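Long-range contacts in peptidase, M20/M25/M40 family (Staphylococcus aureus, PDB 4EWT), which probably hydrolyses the amide bond of N-acylated amino acids, as a manganese-bound amidohydrolase of the M20 metallopeptidase family: residues Ile60-Asp65 and Val130-Gln135; Gly184-Lys189 and Tyr293-Pro298; Glu18-Leu23 and Ile368-Leu373; Ala311-Glu316 and Val380-Leu385. All blocks are in the same frame, centred on the assembly; numbering follows the deposited sequence.

Contact 1: Ile60-Asp65 and Val130-Gln135; sequences IKVTID and VVVIHQ
Ile60-Asp65 and Val130-Gln135 run antiparallel as adjacent strands, their axes 4.8 Å apart at closest, with Ile60, Val62 and Ile64 in hydrogen-bonded pairs with His134, Val132 and Val130, and Lys61 and Thr63 in non-hydrogen-bonded pairs with Ile133 and Val131. The ladder is uneven: Ile64 N gives Val130 O an almost straight bond of 2.9 Å, whereas the one from Ile60 N to His134 O stretches to 3.5 Å and is weak. On the face that carries Val62 and Val132, the two valines stand alongside one another, with CG2 of Val62 3.8 Å from CB of Val132. Ile64 turns CG1 anti to its own carbonyl carbon (chi1 -47°), and its CD1 reaches along the partner strand to touch both Val130 CB and Val132 CG2. Met112 and Ala116 of helix 105-120 pack on Val132 from this side. On the other face Lys61 CG lies 3.9 Å from Val131 CG1, while Lys61 NZ makes a weak bond to Val153 O. The lesson of this pair is a division of labour: main-chain bonds fix the register, and branched aliphatic groups supply most of the packing on the Val62 and Val132 face, making the strands part of a buried core.

Contact 2: Gly184-Lys189 and Tyr293-Pro298; sequences GRAFFK and YNDDYP
The charged interactions centre on Arg185 and Asp296, whose side chains lie alongside one another. Arg185 grips a single oxygen side-on. Its NE meets Asp296 OD2 at 2.7 Å on the anti side, out of the carboxylate plane, while its NH2, 3.0 Å from Asp296 OD2, uses the syn lone pair through a more bent bond (137° against 157°). A bend at chi3 turns the guanidinium to this grip. NH2 also lies over one face of the Tyr297 ring, 3.3 Å from CE2, an off-centre cation-pi contact. The phenol OH of Tyr297 bonds to Glu138 O, next to the manganese ligand Glu139.

Backbone bonds join Phe187 and Asn294 in both directions, the shorter being Asn294 N to Phe187 O at 2.7 Å. Beyond the regular strand, Arg185 N meets Tyr297 O at 2.8 Å.

Among aromatic and apolar contacts, the Phe188 and Tyr293 ring planes are within 5° of parallel but displaced laterally, centroids 5.9 Å apart, with little overlap. Ala186 CB rests 3.7 Å from Tyr293 CE2. Phe187 meets Phe246 of the second subunit edge to face.

Antiparallel strands beside a subunit interface, with Arg185 about 8 Å, side chain to ion, from a bound manganese, are consistent with the lid or dimerisation domain of M20 peptidases.

Contact 3: Glu18-Leu23 and Ile368-Leu373; sequences EIRRYL and ISEKSL
Glu370 sets its CG beside the backbone N (chi1 -80°) and runs straight beyond it, Arg21 is extended from CG to NE, and Arg20 bends at chi3 (-131°); together these torsions bring both guanidinium groups to one carboxylate. The motif is a salt-bridge network of Arg20, Arg21 and Glu370, joining helix 13-25 to the turn that leads into helix 372-386. Arg21 holds the carboxylate side-on and nearly coplanar: NH2 reaches Glu370 OE1 at 2.7 Å and NE reaches OE2 at 3.2 Å, each oxygen using its syn lone pair. Arg20 comes from another direction, its guanidinium plane 83° from the carboxylate, and its NH1 meets Glu370 OE2 from above the carboxylate plane at 3.0 Å. OE2 thus takes two donors, and the two arginines would be expected to favour the ionised acid. Arg20 serves a second acid, since its NE forms a salt bridge with Asp106, the neighbour of the manganese ligand His105. Glu370 is presented by a type I turn from Ser369 to Ser372, within which Ser372 OG bonds to Ser369 O at 2.9 Å. Aliphatic groups pack against Arg20: Leu373 CD1 approaches its CB to 4.3 Å, and Ile368 CG1 lies over the centre of one guanidinium face.

Contact 4: Ala311-Glu316 and Val380-Leu385; sequences AKTLKE and VGTVVL
No flat side-chain group takes part where Leu314 and Thr313 meet Val383 and Thr382; no side chain here carries a ring, amide or guanidinium, so there are no faces or edges to match, and the fit is made mostly by methyl groups, with one backbone carbonyl. The closest approach is between Leu314 CD2 and Val383 CG2, 3.9 Å apart, where the two side chains pass at a slant. With its CG beside the backbone N (chi1 -69°), Leu314 sends CD2 across to the other helix, where it also lies 4.1 Å from Thr382 CB. Thr313 adds a second, looser point, its CG2 4.2 Å from the backbone O of Thr382 and 4.4 Å from Thr382 CG2. Both threonines therefore offer methyls to the contact, while their hydroxyls are satisfied within their own helices: Thr313 OG1 bonds to Tyr309 O and Thr382 OG1 to Glu378 O. No hydrogen bond passes between the two segments.

The helix segments cross steeply, at 106°, with axes 9.5 Å apart at closest, which restricts the contact to a small patch. Elsewhere on helix 372-386, Val380 and Val384 pack on Ile75 of the central sheet. A helix with one flank on the sheet and another met by helix 304-316 is characteristic of the layered alpha/beta architecture of the M20 catalytic domain.

From the N terminus, Glu18-Leu23 opens the longest loop, which contact 3 closes only at Ile368-Leu373. Contacts 1 and 2 open and close within it, one after the other: the first joins neighbouring strands of the mixed sheet, the second strands of the separate antiparallel sheet, some 29 Å away between centres. Ala311-Glu316 then opens contact 4 before contact 3 has closed, and Val380-Leu385 closes it afterwards, so these two cross. Both rely on helix 372-386, which is thereby tied to helix 13-25, near the N terminus, and to helix 304-316. Contacts 1 and 4 touch directly, Val130 CG2 packing against Val384 CG1 at 3.6 Å.

Contact 1: Ile60-Asp65 and Val130-Gln135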
loop_
_atom_site.group_PDB
_atom_site.type_symbol
_atom_site.label_atom_id
_atom_site.label_comp_id
_atom_site.label_asym_id
_atom_site.label_seq_id
_atom_site.Cartn_x
_atom_site.Cartn_y
_atom_site.Cartn_z
ATOM N N ILE A 60 -13.999 47.112 -10.591
ATOM C CA ILE A 60 -13.700 48.503 -10.945
ATOM C C ILE A 60 -12.726 48.577 -12.117
ATOM O O ILE A 60 -11.619 48.043 -12.059
ATOM C CB ILE A 60 -13.148 49.306 -9.741
ATOM C CG1 ILE A 60 -14.097 49.201 -8.544
ATOM C CG2 ILE A 60 -12.942 50.787 -10.119
ATOM C CD1 ILE A 60 -13.459 49.544 -7.216
ATOM N N LYS A 61 -13.160 49.257 -13.173
ATOM C CA LYS A 61 -12.415 49.390 -14.415
ATOM C C LYS A 61 -12.197 50.884 -14.672
ATOM O O LYS A 61 -13.131 51.600 -15.063
ATOM C CB LYS A 61 -13.242 48.764 -15.541
ATOM C CG LYS A 61 -12.595 48.643 -16.908
ATOM C CD LYS A 61 -13.655 48.926 -17.964
ATOM C CE LYS A 61 -13.721 47.866 -19.044
ATOM N NZ LYS A 61 -12.746 48.071 -20.152
ATOM N N VAL A 62 -10.979 51.366 -14.432
ATOM C CA VAL A 62 -10.687 52.781 -14.686
ATOM C C VAL A 62 -9.928 52.959 -16.002
ATOM O O VAL A 62 -8.854 52.382 -16.205
ATOM C CB VAL A 62 -10.060 53.538 -13.456
ATOM C CG1 VAL A 62 -10.201 52.726 -12.185
ATOM C CG2 VAL A 62 -8.612 53.932 -13.688
ATOM N N THR A 63 -10.536 53.720 -16.909
ATOM C CA THR A 63 -9.992 53.946 -18.244
ATOM C C THR A 63 -9.243 55.282 -18.320
ATOM O O THR A 63 -9.765 56.329 -17.934
ATOM C CB THR A 63 -11.099 53.869 -19.328
ATOM O OG1 THR A 63 -11.713 52.574 -19.294
ATOM C CG2 THR A 63 -10.527 54.084 -20.724
ATOM N N ILE A 64 -8.003 55.210 -18.795
ATOM C CA ILE A 64 -7.183 56.385 -19.038
ATOM C C ILE A 64 -6.994 56.484 -20.550
ATOM O O ILE A 64 -6.099 55.845 -21.119
ATOM C CB ILE A 64 -5.801 56.283 -18.346
ATOM C CG1 ILE A 64 -5.935 55.810 -16.891
ATOM C CG2 ILE A 64 -5.060 57.619 -18.429
ATOM C CD1 ILE A 64 -4.615 55.404 -16.251
ATOM N N ASP A 65 -7.855 57.265 -21.198
ATOM C CA ASP A 65 -7.791 57.444 -22.646
ATOM C C ASP A 65 -6.927 58.657 -22.954
ATOM O O ASP A 65 -7.189 59.757 -22.462
ATOM C CB ASP A 65 -9.200 57.613 -23.232
ATOM C CG ASP A 65 -9.231 57.523 -24.767
ATOM O OD1 ASP A 65 -8.164 57.608 -25.421
ATOM O OD2 ASP A 65 -10.340 57.375 -25.328
ATOM N N VAL A 130 -4.985 53.080 -21.379
ATOM C CA VAL A 130 -4.659 52.190 -20.285
ATOM C C VAL A 130 -5.981 51.794 -19.646
ATOM O O VAL A 130 -6.837 52.645 -19.387
ATOM C CB VAL A 130 -3.786 52.869 -19.213
ATOM C CG1 VAL A 130 -3.391 51.866 -18.137
ATOM C CG2 VAL A 130 -2.550 53.483 -19.828
ATOM N N VAL A 131 -6.149 50.500 -19.416
ATOM C CA VAL A 131 -7.260 49.996 -18.632
ATOM C C VAL A 131 -6.685 49.483 -17.313
ATOM O O VAL A 131 -6.032 48.450 -17.273
ATOM C CB VAL A 131 -8.038 48.866 -19.377
ATOM C CG1 VAL A 131 -9.096 48.246 -18.480
ATOM C CG2 VAL A 131 -8.688 49.416 -20.642
ATOM N N VAL A 132 -6.923 50.219 -16.240
ATOM C CA VAL A 132 -6.522 49.773 -14.926
ATOM C C VAL A 132 -7.632 48.896 -14.366
ATOM O O VAL A 132 -8.794 49.309 -14.331
ATOM C CB VAL A 132 -6.249 50.959 -13.992
ATOM C CG1 VAL A 132 -5.823 50.465 -12.626
ATOM C CG2 VAL A 132 -5.188 51.857 -14.602
ATOM N N ILE A 133 -7.265 47.682 -13.957
ATOM C CA ILE A 133 -8.200 46.720 -13.399
ATOM C C ILE A 133 -7.951 46.575 -11.900
ATOM O O ILE A 133 -6.916 46.053 -11.484
ATOM C CB ILE A 133 -8.063 45.330 -14.097
ATOM C CG1 ILE A 133 -8.396 45.436 -15.589
ATOM C CG2 ILE A 133 -8.955 44.277 -13.428
ATOM C CD1 ILE A 133 -8.027 44.190 -16.398
ATOM N N HIS A 134 -8.896 47.051 -11.094
ATOM C CA HIS A 134 -8.868 46.816 -9.658
ATOM C C HIS A 134 -9.803 45.646 -9.356
ATOM O O HIS A 134 -11.027 45.780 -9.444
ATOM C CB HIS A 134 -9.275 48.081 -8.884
ATOM C CG HIS A 134 -8.226 49.150 -8.874
ATOM N ND1 HIS A 134 -8.334 50.306 -9.618
ATOM C CD2 HIS A 134 -7.054 49.243 -8.202
ATOM C CE1 HIS A 134 -7.275 51.067 -9.398
ATOM N NE2 HIS A 134 -6.479 50.442 -8.550
ATOM N N GLN A 135 -9.213 44.498 -9.020
ATOM C CA GLN A 135 -9.939 43.229 -8.942
ATOM C C GLN A 135 -10.185 42.754 -7.511
ATOM O O GLN A 135 -9.252 42.676 -6.715
ATOM C CB GLN A 135 -9.184 42.145 -9.724
ATOM C CG GLN A 135 -9.955 40.842 -9.926
ATOM C CD GLN A 135 -9.040 39.660 -10.151
ATOM O OE1 GLN A 135 -8.324 39.586 -11.153
ATOM N NE2 GLN A 135 -9.049 38.725 -9.210
#

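Contact 2: Gly184-Lys189 and Tyr293-Pro298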
loop_
_atom_site.group_PDB
_atom_site.type_symbol
_atom_site.label_atom_id
_atom_site.label_comp_id
_atom_site.label_asym_id
_atom_site.label_seq_id
_atom_site.Cartn_x
_atom_site.Cartn_y
_atom_site.Cartn_z
ATOM N N GLY A 184 -2.021 25.573 -12.024
ATOM C CA GLY A 184 -3.469 25.543 -11.969
ATOM C C GLY A 184 -3.916 24.597 -10.878
ATOM O O GLY A 184 -3.113 23.847 -10.323
ATOM N N ARG A 185 -5.207 24.606 -10.597
ATOM C CA ARG A 185 -5.716 23.952 -9.414
ATOM C C ARG A 185 -7.024 23.242 -9.718
ATOM O O ARG A 185 -7.857 23.753 -10.494
ATOM C CB ARG A 185 -5.910 24.989 -8.310
ATOM C CG ARG A 185 -6.380 24.433 -6.978
ATOM C CD ARG A 185 -6.207 25.487 -5.893
ATOM N NE ARG A 185 -7.068 26.628 -6.150
ATOM C CZ ARG A 185 -6.948 27.819 -5.566
ATOM N NH1 ARG A 185 -5.994 28.042 -4.664
ATOM N NH2 ARG A 185 -7.786 28.792 -5.891
ATOM N N ALA A 186 -7.191 22.057 -9.126
ATOM C CA ALA A 186 -8.495 21.387 -9.127
ATOM C C ALA A 186 -8.792 20.857 -7.731
ATOM O O ALA A 186 -7.881 20.709 -6.926
ATOM C CB ALA A 186 -8.532 20.275 -10.172
ATOM N N PHE A 187 -10.069 20.593 -7.459
ATOM C CA PHE A 187 -10.528 20.039 -6.195
ATOM C C PHE A 187 -11.408 18.825 -6.441
ATOM O O PHE A 187 -12.186 18.799 -7.392
ATOM C CB PHE A 187 -11.358 21.076 -5.429
ATOM C CG PHE A 187 -10.593 22.308 -5.076
ATOM C CD1 PHE A 187 -9.539 22.248 -4.158
ATOM C CD2 PHE A 187 -10.908 23.528 -5.664
ATOM C CE1 PHE A 187 -8.821 23.395 -3.825
ATOM C CE2 PHE A 187 -10.198 24.687 -5.339
ATOM C CZ PHE A 187 -9.160 24.624 -4.419
ATOM N N PHE A 188 -11.325 17.844 -5.557
ATOM C CA PHE A 188 -12.208 16.692 -5.645
ATOM C C PHE A 188 -12.710 16.209 -4.293
ATOM O O PHE A 188 -12.035 16.354 -3.264
ATOM C CB PHE A 188 -11.552 15.541 -6.438
ATOM C CG PHE A 188 -10.297 14.986 -5.802
ATOM C CD1 PHE A 188 -10.349 13.831 -5.040
ATOM C CD2 PHE A 188 -9.063 15.602 -6.016
ATOM C CE1 PHE A 188 -9.176 13.292 -4.459
ATOM C CE2 PHE A 188 -7.869 15.081 -5.451
ATOM C CZ PHE A 188 -7.926 13.937 -4.674
ATOM N N LYS A 189 -13.914 15.647 -4.316
ATOM C CA LYS A 189 -14.461 14.934 -3.173
ATOM C C LYS A 189 -14.725 13.525 -3.644
ATOM O O LYS A 189 -15.239 13.320 -4.743
ATOM C CB LYS A 189 -15.773 15.572 -2.701
ATOM C CG LYS A 189 -15.610 17.011 -2.240
ATOM C CD LYS A 189 -16.940 17.622 -1.829
ATOM C CE LYS A 189 -16.747 19.039 -1.271
ATOM N NZ LYS A 189 -17.940 19.900 -1.549
ATOM N N TYR A 293 -15.315 16.020 -9.327
ATOM C CA TYR A 293 -14.017 16.547 -9.676
ATOM C C TYR A 293 -14.223 17.931 -10.296
ATOM O O TYR A 293 -14.798 18.060 -11.384
ATOM C CB TYR A 293 -13.303 15.583 -10.641
ATOM C CG TYR A 293 -11.807 15.814 -10.721
ATOM C CD1 TYR A 293 -10.923 14.995 -10.036
ATOM C CD2 TYR A 293 -11.283 16.877 -11.466
ATOM C CE1 TYR A 293 -9.545 15.217 -10.095
ATOM C CE2 TYR A 293 -9.905 17.109 -11.524
ATOM C CZ TYR A 293 -9.051 16.273 -10.843
ATOM O OH TYR A 293 -7.698 16.486 -10.912
ATOM N N ASN A 294 -13.775 18.963 -9.581
ATOM C CA ASN A 294 -14.085 20.348 -9.935
ATOM C C ASN A 294 -12.829 21.091 -10.318
ATOM O O ASN A 294 -11.971 21.363 -9.463
ATOM C CB ASN A 294 -14.761 21.075 -8.762
ATOM C CG ASN A 294 -16.125 20.488 -8.402
ATOM O OD1 ASN A 294 -16.892 20.055 -9.269
ATOM N ND2 ASN A 294 -16.441 20.495 -7.113
ATOM N N ASP A 295 -12.701 21.389 -11.604
ATOM C CA ASP A 295 -11.614 22.234 -12.073
ATOM C C ASP A 295 -11.706 23.614 -11.432
ATOM O O ASP A 295 -12.794 24.116 -11.119
ATOM C CB ASP A 295 -11.626 22.373 -13.602
ATOM C CG ASP A 295 -10.240 22.620 -14.167
ATOM O OD1 ASP A 295 -9.256 22.227 -13.503
ATOM O OD2 ASP A 295 -10.115 23.192 -15.274
ATOM N N ASP A 296 -10.555 24.228 -11.248
ATOM C CA ASP A 296 -10.500 25.514 -10.609
ATOM C C ASP A 296 -9.428 26.259 -11.400
ATOM O O ASP A 296 -9.157 25.870 -12.528
ATOM C CB ASP A 296 -10.051 25.319 -9.162
ATOM C CG ASP A 296 -10.160 26.556 -8.369
ATOM O OD1 ASP A 296 -11.290 27.083 -8.251
ATOM O OD2 ASP A 296 -9.108 27.007 -7.883
ATOM N N TYR A 297 -8.805 27.296 -10.839
ATOM C CA TYR A 297 -7.965 28.216 -11.607
ATOM C C TYR A 297 -7.090 27.458 -12.609
ATOM O O TYR A 297 -6.542 26.406 -12.284
ATOM C CB TYR A 297 -7.099 29.117 -10.703
ATOM C CG TYR A 297 -7.840 29.997 -9.697
ATOM C CD1 TYR A 297 -9.230 30.155 -9.743
ATOM C CD2 TYR A 297 -7.141 30.692 -8.707
ATOM C CE1 TYR A 297 -9.899 30.966 -8.821
ATOM C CE2 TYR A 297 -7.798 31.501 -7.776
ATOM C CZ TYR A 297 -9.174 31.637 -7.837
ATOM O OH TYR A 297 -9.834 32.437 -6.919
ATOM N N PRO A 298 -6.985 27.967 -13.851
ATOM C CA PRO A 298 -6.022 27.358 -14.775
ATOM C C PRO A 298 -4.588 27.747 -14.397
ATOM O O PRO A 298 -4.388 28.693 -13.624
ATOM C CB PRO A 298 -6.407 27.962 -16.140
ATOM C CG PRO A 298 -7.130 29.237 -15.817
ATOM C CD PRO A 298 -7.828 28.987 -14.501
#

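Contact 3: Glu18-Leu23 and Ile368-Leu373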
loop_
_atom_site.group_PDB
_atom_site.type_symbol
_atom_site.label_atom_id
_atom_site.label_comp_id
_atom_site.label_asym_id
_atom_site.label_seq_id
_atom_site.Cartn_x
_atom_site.Cartn_y
_atom_site.Cartn_z
ATOM N N GLU A 18 1.569 55.533 2.570
ATOM C CA GLU A 18 0.402 55.966 3.341
ATOM C C GLU A 18 -0.880 55.238 2.908
ATOM O O GLU A 18 -1.700 54.856 3.745
ATOM C CB GLU A 18 0.254 57.487 3.205
ATOM C CG GLU A 18 -1.085 58.080 3.612
ATOM C CD GLU A 18 -1.325 59.412 2.939
ATOM O OE1 GLU A 18 -0.879 60.444 3.482
ATOM O OE2 GLU A 18 -1.947 59.428 1.851
ATOM N N ILE A 19 -1.040 55.028 1.603
ATOM C CA ILE A 19 -2.207 54.309 1.089
ATOM C C ILE A 19 -2.158 52.802 1.397
ATOM O O ILE A 19 -3.187 52.212 1.741
ATOM C CB ILE A 19 -2.441 54.586 -0.421
ATOM C CG1 ILE A 19 -2.932 56.037 -0.619
ATOM C CG2 ILE A 19 -3.444 53.594 -1.008
ATOM C CD1 ILE A 19 -2.834 56.543 -2.062
ATOM N N ARG A 20 -1.003 52.202 1.314
ATOM C CA ARG A 20 -0.916 50.800 1.600
ATOM C C ARG A 20 -1.339 50.543 3.047
ATOM O O ARG A 20 -2.120 49.685 3.331
ATOM C CB ARG A 20 0.491 50.315 1.417
ATOM C CG ARG A 20 0.982 49.647 2.660
ATOM C CD ARG A 20 2.000 48.610 2.388
ATOM N NE ARG A 20 1.696 47.365 3.071
ATOM C CZ ARG A 20 2.424 46.829 4.036
ATOM N NH1 ARG A 20 3.493 47.427 4.469
ATOM N NH2 ARG A 20 2.053 45.696 4.581
ATOM N N ARG A 21 -0.819 51.372 3.925
ATOM C CA ARG A 21 -1.037 51.255 5.358
ATOM C C ARG A 21 -2.501 51.410 5.746
ATOM O O ARG A 21 -3.009 50.637 6.560
ATOM C CB ARG A 21 -0.164 52.259 6.103
ATOM C CG ARG A 21 1.309 51.954 5.950
ATOM C CD ARG A 21 2.184 52.880 6.760
ATOM N NE ARG A 21 3.589 52.560 6.531
ATOM C CZ ARG A 21 4.598 52.990 7.278
ATOM N NH1 ARG A 21 4.376 53.762 8.336
ATOM N NH2 ARG A 21 5.837 52.633 6.967
ATOM N N TYR A 22 -3.176 52.396 5.159
ATOM C CA TYR A 22 -4.614 52.536 5.353
ATOM C C TYR A 22 -5.375 51.277 4.905
ATOM O O TYR A 22 -6.265 50.802 5.614
ATOM C CB TYR A 22 -5.170 53.776 4.639
ATOM C CG TYR A 22 -6.671 53.873 4.788
ATOM C CD1 TYR A 22 -7.243 54.503 5.894
ATOM C CD2 TYR A 22 -7.523 53.282 3.849
ATOM C CE1 TYR A 22 -8.627 54.572 6.044
ATOM C CE2 TYR A 22 -8.904 53.338 3.995
ATOM C CZ TYR A 22 -9.448 53.983 5.089
ATOM O OH TYR A 22 -10.817 54.038 5.222
ATOM N N LEU A 23 -5.026 50.752 3.731
ATOM C CA LEU A 23 -5.690 49.561 3.198
ATOM C C LEU A 23 -5.349 48.301 3.993
ATOM O O LEU A 23 -6.192 47.415 4.151
ATOM C CB LEU A 23 -5.339 49.351 1.728
ATOM C CG LEU A 23 -5.871 50.351 0.705
ATOM C CD1 LEU A 23 -5.152 50.143 -0.617
ATOM C CD2 LEU A 23 -7.377 50.219 0.538
ATOM N N ILE A 368 6.410 42.685 3.889
ATOM C CA ILE A 368 7.178 43.048 2.706
ATOM C C ILE A 368 8.012 44.323 2.926
ATOM O O ILE A 368 7.673 45.157 3.771
ATOM C CB ILE A 368 6.244 43.238 1.480
ATOM C CG1 ILE A 368 5.159 44.285 1.787
ATOM C CG2 ILE A 368 5.631 41.898 1.065
ATOM C CD1 ILE A 368 4.135 44.508 0.679
ATOM N N SER A 369 9.091 44.453 2.192
ATOM C CA SER A 369 9.780 45.685 2.102
ATOM C C SER A 369 8.915 46.659 1.325
ATOM O O SER A 369 8.468 46.354 0.247
ATOM C CB SER A 369 11.062 45.487 1.369
ATOM O OG SER A 369 11.348 46.670 0.700
ATOM N N GLU A 370 8.690 47.838 1.890
ATOM C CA GLU A 370 7.756 48.802 1.309
ATOM C C GLU A 370 8.317 49.534 0.095
ATOM O O GLU A 370 7.601 50.311 -0.552
ATOM C CB GLU A 370 7.252 49.789 2.371
ATOM C CG GLU A 370 6.140 49.209 3.244
ATOM C CD GLU A 370 5.605 50.190 4.271
ATOM O OE1 GLU A 370 6.412 50.800 5.001
ATOM O OE2 GLU A 370 4.367 50.341 4.358
ATOM N N LYS A 371 9.584 49.278 -0.228
ATOM C CA LYS A 371 10.170 49.857 -1.430
ATOM C C LYS A 371 9.875 49.027 -2.679
ATOM O O LYS A 371 10.319 49.369 -3.777
ATOM C CB LYS A 371 11.666 50.134 -1.257
ATOM C CG LYS A 371 12.547 48.916 -1.147
ATOM C CD LYS A 371 13.932 49.312 -0.639
ATOM C CE LYS A 371 13.899 49.738 0.823
ATOM N NZ LYS A 371 15.165 50.425 1.229
ATOM N N SER A 372 9.119 47.940 -2.499
ATOM C CA SER A 372 8.528 47.212 -3.618
ATOM C C SER A 372 7.435 48.045 -4.285
ATOM O O SER A 372 7.131 47.833 -5.461
ATOM C CB SER A 372 7.939 45.882 -3.148
ATOM O OG SER A 372 6.923 46.080 -2.174
ATOM N N LEU A 373 6.848 48.983 -3.534
ATOM C CA LEU A 373 5.771 49.841 -4.055
ATOM C C LEU A 373 6.246 50.689 -5.230
ATOM O O LEU A 373 5.661 50.654 -6.314
ATOM C CB LEU A 373 5.191 50.748 -2.958
ATOM C CG LEU A 373 4.315 50.133 -1.860
ATOM C CD1 LEU A 373 4.171 51.087 -0.695
ATOM C CD2 LEU A 373 2.943 49.750 -2.379
#

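Contact 4: Ala311-Glu316 and Val380-Leu385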
loop_
_atom_site.group_PDB
_atom_site.type_symbol
_atom_site.label_atom_id
_atom_site.label_comp_id
_atom_site.label_asym_id
_atom_site.label_seq_id
_atom_site.Cartn_x
_atom_site.Cartn_y
_atom_site.Cartn_z
ATOM N N ALA A 311 10.377 42.234 -20.458
ATOM C CA ALA A 311 11.731 42.148 -19.931
ATOM C C ALA A 311 12.738 42.952 -20.759
ATOM O O ALA A 311 13.697 43.501 -20.210
ATOM C CB ALA A 311 12.157 40.709 -19.849
ATOM N N LYS A 312 12.520 43.007 -22.075
ATOM C CA LYS A 312 13.397 43.748 -22.980
ATOM C C LYS A 312 13.253 45.241 -22.698
ATOM O O LYS A 312 14.248 45.955 -22.540
ATOM C CB LYS A 312 13.065 43.430 -24.447
ATOM C CG LYS A 312 13.792 44.298 -25.482
ATOM C CD LYS A 312 13.444 43.901 -26.917
ATOM C CE LYS A 312 14.290 44.680 -27.916
ATOM N NZ LYS A 312 14.074 44.244 -29.329
ATOM N N THR A 313 12.003 45.691 -22.618
ATOM C CA THR A 313 11.674 47.088 -22.356
ATOM C C THR A 313 12.262 47.561 -21.024
ATOM O O THR A 313 12.846 48.640 -20.947
ATOM C CB THR A 313 10.143 47.298 -22.366
ATOM O OG1 THR A 313 9.601 46.863 -23.622
ATOM C CG2 THR A 313 9.790 48.744 -22.148
ATOM N N LEU A 314 12.127 46.742 -19.984
ATOM C CA LEU A 314 12.578 47.125 -18.646
ATOM C C LEU A 314 14.098 47.172 -18.511
ATOM O O LEU A 314 14.629 47.992 -17.764
ATOM C CB LEU A 314 11.975 46.212 -17.577
ATOM C CG LEU A 314 10.471 46.316 -17.317
ATOM C CD1 LEU A 314 10.006 45.161 -16.435
ATOM C CD2 LEU A 314 10.108 47.654 -16.694
ATOM N N LYS A 315 14.790 46.289 -19.228
ATOM C CA LYS A 315 16.250 46.259 -19.206
ATOM C C LYS A 315 16.830 47.440 -19.983
ATOM O O LYS A 315 17.870 47.984 -19.613
ATOM C CB LYS A 315 16.779 44.920 -19.738
ATOM C CG LYS A 315 16.764 43.797 -18.696
ATOM C CD LYS A 315 17.337 42.482 -19.229
ATOM C CE LYS A 315 16.243 41.500 -19.638
ATOM N NZ LYS A 315 16.773 40.266 -20.295
ATOM N N GLU A 316 16.126 47.850 -21.036
ATOM C CA GLU A 316 16.566 48.940 -21.910
ATOM C C GLU A 316 16.233 50.345 -21.403
ATOM O O GLU A 316 16.662 51.339 -21.996
ATOM C CB GLU A 316 15.978 48.761 -23.305
ATOM C CG GLU A 316 16.705 47.748 -24.156
ATOM C CD GLU A 316 16.081 47.597 -25.529
ATOM O OE1 GLU A 316 15.269 48.467 -25.916
ATOM O OE2 GLU A 316 16.402 46.607 -26.223
ATOM N N VAL A 380 5.855 49.015 -14.111
ATOM C CA VAL A 380 4.607 48.995 -14.872
ATOM C C VAL A 380 4.460 50.267 -15.711
ATOM O O VAL A 380 4.142 50.198 -16.903
ATOM C CB VAL A 380 3.374 48.737 -13.950
ATOM C CG1 VAL A 380 2.075 48.797 -14.724
ATOM C CG2 VAL A 380 3.500 47.376 -13.276
ATOM N N GLY A 381 4.732 51.424 -15.108
ATOM C CA GLY A 381 4.685 52.678 -15.848
ATOM C C GLY A 381 5.591 52.703 -17.070
ATOM O O GLY A 381 5.188 53.160 -18.143
ATOM N N THR A 382 6.821 52.222 -16.898
ATOM C CA THR A 382 7.790 52.133 -17.989
ATOM C C THR A 382 7.247 51.279 -19.137
ATOM O O THR A 382 7.360 51.643 -20.310
ATOM C CB THR A 382 9.129 51.545 -17.492
ATOM O OG1 THR A 382 9.690 52.416 -16.498
ATOM C CG2 THR A 382 10.118 51.370 -18.643
ATOM N N VAL A 383 6.655 50.142 -18.793
ATOM C CA VAL A 383 6.044 49.286 -19.802
ATOM C C VAL A 383 4.920 50.044 -20.501
ATOM O O VAL A 383 4.861 50.072 -21.725
ATOM C CB VAL A 383 5.555 47.957 -19.208
ATOM C CG1 VAL A 383 4.818 47.138 -20.257
ATOM C CG2 VAL A 383 6.737 47.175 -18.657
ATOM N N VAL A 384 4.058 50.692 -19.722
ATOM C CA VAL A 384 2.944 51.444 -20.290
ATOM C C VAL A 384 3.398 52.512 -21.289
ATOM O O VAL A 384 2.789 52.671 -22.351
ATOM C CB VAL A 384 2.071 52.085 -19.191
ATOM C CG1 VAL A 384 1.017 53.001 -19.804
ATOM C CG2 VAL A 384 1.422 51.002 -18.336
ATOM N N LEU A 385 4.466 53.234 -20.954
ATOM C CA LEU A 385 4.928 54.329 -21.806
ATOM C C LEU A 385 5.606 53.836 -23.084
ATOM O O LEU A 385 5.394 54.415 -24.148
ATOM C CB LEU A 385 5.829 55.307 -21.044
ATOM C CG LEU A 385 5.227 56.202 -19.951
ATOM C CD1 LEU A 385 6.280 57.199 -19.519
ATOM C CD2 LEU A 385 3.964 56.939 -20.396
#